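Side-chain contacts in adhesin LabA (Helicobacter pylori, PDB 6GMM), which probably helps the bacterium attach to the gastric mucosa by binding LacdiNAc glycans through its exodomain: residues A58-A61 with V62-A65; T357-N360 with L361-I365; A252-A255 with V256-K260. All coordinates share one frame; numbering follows the deposited sequence.

In the fold
Each contact joins consecutive turns of one helix, and the three lie on three different helices of the bundle. Contact 1, on helix 57-76, is buried and lies between the other two. It touches contact 2 through Gln-60 and Asn-360, and contact 3 through Val-62 and Val-256. Contacts 2 and 3 do not meet; their nearest atoms are about 8 Å apart. Both are partly buried, with charged residues at the surface. Their chemistry follows this placing: contact 1 sets an aromatic ring against a leucine, whereas contacts 2 and 3 add serine hydroxyls bonded to helix carbonyls. Helix 287-311 is a common neighbour of all three.

Contact 1: residues A58-A61 with V62-A65; sequences AYQA and VLLA
Tyr-59 O accepts the backbone N-H of Leu-63 at 3.0 Å. The bond is almost perfectly straight, 178° at the hydrogen, and the donor lies in the carbonyl plane. Similar i to i+4 bonds join Val-62 to Ala-58, Leu-64 to Gln-60 and Ala-65 to Ala-61. The apolar side-chain contact across the turn is between Tyr-59 and Leu-63. The Tyr-59 ring has its CG opposite the backbone N, chi1 -170°, which stands it beside the next turn. Leu-63 CD1 lies over one ring face, 3.5 Å from Tyr-59 CE2. Leu-63 CD2 sits farther out, past the ring's edge, 3.6 Å from the same carbon. An off-staggered chi1 of -106° accompanies this placing of the methyls against the ring. Gln-60 NE2 lies in the ring plane, at the edge of Tyr-59, and passes Leu-63 CD2 at 4.1 Å. The polar ends are satisfied outside this turn: Tyr-59 OH bonds to Ile-152 O, and Gln-60 NE2 to Lys-53 O. On another side, Val-62 CG2 rests 3.4 Å from Ala-58 O. Leu-64 turns its end away, toward Val-358 and Phe-311. The arrangement is an i to i+4 aromatic-leucine pair on a largely buried stretch of helix 57-76, in the helical bundle of a SabA-type adhesion domain.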
# COMPACT_ATOMS: atom_id res chain seq x y z
N ALA A 58 5.74 3.08 -2.57
CA ALA A 58 5.67 3.02 -1.10
C ALA A 58 5.60 4.48 -0.56
O ALA A 58 4.61 4.88 0.04
CB ALA A 58 6.90 2.30 -0.55
N TYR A 59 6.62 5.29 -0.90
CA TYR A 59 6.70 6.71 -0.56
C TYR A 59 5.47 7.48 -1.04
O TYR A 59 4.86 8.17 -0.23
CB TYR A 59 7.98 7.32 -1.13
CG TYR A 59 8.23 8.72 -0.61
CD1 TYR A 59 8.96 8.93 0.56
CD2 TYR A 59 7.79 9.83 -1.32
CE1 TYR A 59 9.25 10.22 1.00
CE2 TYR A 59 8.11 11.12 -0.91
CZ TYR A 59 8.80 11.31 0.28
OH TYR A 59 9.07 12.59 0.69
N GLN A 60 5.07 7.33 -2.33
CA GLN A 60 3.87 8.03 -2.82
C GLN A 60 2.63 7.53 -2.09
O GLN A 60 1.73 8.33 -1.88
CB GLN A 60 3.67 7.86 -4.33
CG GLN A 60 4.85 8.33 -5.16
CD GLN A 60 5.03 9.81 -5.03
OE1 GLN A 60 4.09 10.58 -5.23
NE2 GLN A 60 6.22 10.23 -4.63
N ALA A 61 2.58 6.25 -1.67
CA ALA A 61 1.38 5.78 -0.94
C ALA A 61 1.21 6.52 0.36
O ALA A 61 0.09 6.93 0.69
CB ALA A 61 1.41 4.27 -0.70
N VAL A 62 2.33 6.72 1.09
CA VAL A 62 2.39 7.44 2.36
C VAL A 62 1.91 8.84 2.09
O VAL A 62 0.92 9.24 2.69
CB VAL A 62 3.83 7.46 2.93
CG1 VAL A 62 3.92 8.35 4.19
CG2 VAL A 62 4.33 6.06 3.23
N LEU A 63 2.57 9.55 1.15
CA LEU A 63 2.22 10.92 0.77
C LEU A 63 0.72 11.13 0.54
O LEU A 63 0.16 12.09 1.06
CB LEU A 63 3.01 11.31 -0.49
CG LEU A 63 4.17 12.30 -0.27
CD1 LEU A 63 5.15 11.80 0.81
CD2 LEU A 63 4.90 12.59 -1.59
N LEU A 64 0.05 10.24 -0.20
CA LEU A 64 -1.39 10.42 -0.43
C LEU A 64 -2.17 10.26 0.84
O LEU A 64 -3.08 11.03 1.04
CB LEU A 64 -1.93 9.47 -1.52
CG LEU A 64 -3.37 9.76 -2.03
CD1 LEU A 64 -3.50 11.16 -2.52
CD2 LEU A 64 -3.79 8.74 -3.11
N ALA A 65 -1.83 9.29 1.70
CA ALA A 65 -2.55 9.13 2.97
C ALA A 65 -2.41 10.39 3.81
O ALA A 65 -3.41 10.86 4.33
CB ALA A 65 -2.03 7.92 3.75

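Contact 2: residues T357-N360 with L361-I365; sequences TVTN and LKDSI
Leu-361 gives its backbone N-H to Thr-357 O at 2.8 Å, somewhat bent at the hydrogen. Its CB also rests against that oxygen. The isobutyl end leaves this turn and packs on Gln-60 and Val-308 of two adjoining helices. Lys-362 follows, with its N-H bonded to Val-358 O in a straighter bond of 170°. The side chain folds back alongside Val-358, both pointing the same way. Lys-362 CG is 3.3 Å from Val-358 O. Bends at chi3 (-66°) and chi4 (-80°) then bring NZ round to 4.0 Å from Val-358 CG2. The lysine is an exposed residue, while the valine is buried against Phe-311.

These are successive turns of helix 354-366, a short helix of the bundle that has one flank on helices 57-76 and 287-311 and another at the surface. Asp-363 stands on the exposed side. Its N-H reaches Thr-359 O, and its side chain lies beside that of Thr-359. The carboxylate OD2 passes Thr-359 CG2 at 3.8 Å. The other oxygen, OD1, is 3.4 Å from Thr-359 O; both are acceptors, so no bond links them. This proximity probably costs some electrostatic energy. The Asp-363 carbonyl is taken by His-367 ND1 just beyond the helix.

Ser-364 N bonds to Asn-360 O from well above the carbonyl plane, and its CB sits 3.3 Å from the same oxygen. Its hydroxyl turns back instead to Leu-361 O, with OG at 3.0 Å. Leu-361 O takes a second donor, Ile-365 N at 3.1 Å, from the same face of the carbonyl plane as the hydroxyl.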
# COMPACT_ATOMS: atom_id res chain seq x y z
N THR A 357 -0.82 14.17 -6.09
CA THR A 357 -0.21 13.02 -5.42
C THR A 357 -0.84 11.70 -5.91
O THR A 357 -0.08 10.76 -6.18
CB THR A 357 -0.21 13.19 -3.90
OG1 THR A 357 0.48 14.41 -3.59
CG2 THR A 357 0.47 12.01 -3.18
N VAL A 358 -2.19 11.65 -6.12
CA VAL A 358 -2.86 10.44 -6.62
C VAL A 358 -2.34 10.13 -8.04
O VAL A 358 -2.04 8.97 -8.33
CB VAL A 358 -4.42 10.41 -6.49
CG1 VAL A 358 -5.10 11.44 -7.38
CG2 VAL A 358 -4.96 9.00 -6.78
N THR A 359 -2.09 11.17 -8.85
CA THR A 359 -1.50 11.01 -10.18
C THR A 359 -0.09 10.45 -10.04
O THR A 359 0.19 9.44 -10.67
CB THR A 359 -1.54 12.34 -10.95
OG1 THR A 359 -2.90 12.68 -11.16
CG2 THR A 359 -0.81 12.27 -12.29
N ASN A 360 0.76 11.05 -9.18
CA ASN A 360 2.14 10.58 -8.95
C ASN A 360 2.21 9.17 -8.40
O ASN A 360 3.12 8.45 -8.75
CB ASN A 360 2.92 11.56 -8.09
CG ASN A 360 3.17 12.88 -8.78
OD1 ASN A 360 2.84 13.06 -9.97
ND2 ASN A 360 3.74 13.83 -8.06
N LEU A 361 1.22 8.76 -7.59
CA LEU A 361 1.17 7.39 -7.05
C LEU A 361 0.78 6.39 -8.13
O LEU A 361 1.46 5.36 -8.29
CB LEU A 361 0.22 7.32 -5.83
CG LEU A 361 -0.14 5.93 -5.26
CD1 LEU A 361 1.09 5.17 -4.76
CD2 LEU A 361 -1.12 6.06 -4.14
N LYS A 362 -0.29 6.69 -8.92
CA LYS A 362 -0.71 5.79 -10.00
C LYS A 362 0.42 5.64 -11.04
O LYS A 362 0.72 4.51 -11.45
CB LYS A 362 -2.03 6.23 -10.66
CG LYS A 362 -3.25 6.27 -9.71
CD LYS A 362 -4.62 6.11 -10.43
CE LYS A 362 -5.02 7.23 -11.37
NZ LYS A 362 -5.58 8.41 -10.65
N ASP A 363 1.06 6.78 -11.41
CA ASP A 363 2.19 6.81 -12.35
C ASP A 363 3.37 5.98 -11.84
O ASP A 363 3.96 5.26 -12.63
CB ASP A 363 2.65 8.26 -12.65
CG ASP A 363 1.71 9.07 -13.54
OD1 ASP A 363 0.65 8.53 -13.94
OD2 ASP A 363 2.04 10.25 -13.83
N SER A 364 3.69 6.05 -10.52
CA SER A 364 4.80 5.30 -9.91
C SER A 364 4.54 3.81 -9.94
O SER A 364 5.49 3.05 -10.09
CB SER A 364 5.08 5.78 -8.49
OG SER A 364 4.34 5.03 -7.54
N ILE A 365 3.27 3.39 -9.77
CA ILE A 365 2.87 1.97 -9.80
C ILE A 365 2.99 1.45 -11.24
O ILE A 365 3.61 0.41 -11.46
CB ILE A 365 1.46 1.78 -9.18
CG1 ILE A 365 1.51 2.11 -7.67
CG2 ILE A 365 0.92 0.36 -9.43
CD1 ILE A 365 0.14 2.29 -7.00

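Contact 3: residues A252-A255 with V256-K260; sequences AAIA and VEQSK
The side-chain hydrogen bond across this turn is made by Ser-259, whose OG gives its proton to Ala-255 O at 2.8 Å. With chi1 at -66° the hydroxyl sits beside the serine's own backbone N, which brings it back along the helix. Ser-259 N also reaches Ala-255 O, but that bond is weak. The hydroxyl thus supplements a poor main-chain bond.

The other backbone bonds vary in quality. Gln-258 N meets Ile-254 O with a 163° angle at the hydrogen, and Glu-257 N binds Ala-253 O. Val-256 N is shared between Ala-252 O and, weakly, Ala-253 O. Such side-chain and main-chain bonding to an i-4 carbonyl is familiar for serines within helices. Here it occurs in helix 239-264, which packs on helices 188-205 and 287-311 and, through Val-256, on helix 57-76.

Carbon atoms also pack against carbonyl oxygens. Val-256 CG2 is 3.1 Å from Ala-252 O, a tight approach, while its side chain packs on Leu-192. Gln-258 CG rests 3.4 Å from Ile-254 O. Between side-chain carbons the approach is looser, with Ile-254 CG2 and Gln-258 CG 4.4 Å apart.

Charge is paired on the exposed side. The extended Lys-260 chain brings NZ to Glu-257 OE2 at 2.8 Å, a hydrogen-bonded i to i+3 salt bridge. NZ arrives on the syn side of that oxygen, 22° out of the carboxylate plane.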
# COMPACT_ATOMS: atom_id res chain seq x y z
N ALA A 252 -1.25 2.04 3.80
CA ALA A 252 0.09 2.66 3.73
C ALA A 252 0.97 2.29 4.98
O ALA A 252 2.19 2.24 4.86
CB ALA A 252 -0.02 4.18 3.64
N ALA A 253 0.34 2.07 6.16
CA ALA A 253 1.05 1.69 7.39
C ALA A 253 1.58 0.28 7.24
O ALA A 253 2.71 0.00 7.65
CB ALA A 253 0.14 1.79 8.61
N ILE A 254 0.80 -0.60 6.58
CA ILE A 254 1.23 -1.98 6.30
C ILE A 254 2.49 -1.92 5.39
O ILE A 254 3.49 -2.56 5.71
CB ILE A 254 0.08 -2.89 5.76
CG1 ILE A 254 -1.03 -3.07 6.84
CG2 ILE A 254 0.63 -4.28 5.32
CD1 ILE A 254 -2.35 -4.03 6.41
N ALA A 255 2.47 -1.05 4.35
CA ALA A 255 3.61 -0.89 3.43
C ALA A 255 4.88 -0.43 4.16
O ALA A 255 5.97 -0.81 3.77
CB ALA A 255 3.26 0.12 2.34
N VAL A 256 4.72 0.39 5.23
CA VAL A 256 5.79 0.99 6.03
C VAL A 256 6.42 -0.08 6.92
O VAL A 256 7.64 -0.07 7.05
CB VAL A 256 5.28 2.25 6.81
CG1 VAL A 256 6.33 2.76 7.79
CG2 VAL A 256 4.90 3.35 5.83
N GLU A 257 5.62 -1.02 7.48
CA GLU A 257 6.10 -2.16 8.29
C GLU A 257 6.94 -3.11 7.40
O GLU A 257 8.02 -3.56 7.81
CB GLU A 257 4.92 -2.97 8.86
CG GLU A 257 4.51 -2.60 10.28
CD GLU A 257 5.55 -2.86 11.36
OE1 GLU A 257 5.77 -4.03 11.72
OE2 GLU A 257 6.11 -1.86 11.86
N GLN A 258 6.42 -3.41 6.19
CA GLN A 258 7.03 -4.32 5.23
C GLN A 258 8.35 -3.77 4.71
O GLN A 258 9.21 -4.55 4.33
CB GLN A 258 6.06 -4.62 4.05
CG GLN A 258 4.80 -5.40 4.45
CD GLN A 258 5.13 -6.81 4.88
OE1 GLN A 258 5.82 -7.55 4.18
NE2 GLN A 258 4.66 -7.21 6.06
N SER A 259 8.50 -2.43 4.73
CA SER A 259 9.72 -1.76 4.29
C SER A 259 10.86 -2.06 5.25
O SER A 259 12.01 -2.00 4.82
CB SER A 259 9.50 -0.25 4.18
OG SER A 259 8.58 0.03 3.14
N LYS A 260 10.57 -2.42 6.53
CA LYS A 260 11.62 -2.83 7.49
C LYS A 260 12.32 -4.07 6.93
O LYS A 260 13.54 -4.19 7.02
CB LYS A 260 11.02 -3.23 8.85
CG LYS A 260 10.43 -2.11 9.69
CD LYS A 260 9.85 -2.69 10.98
CE LYS A 260 9.34 -1.63 11.92
NZ LYS A 260 8.63 -2.23 13.09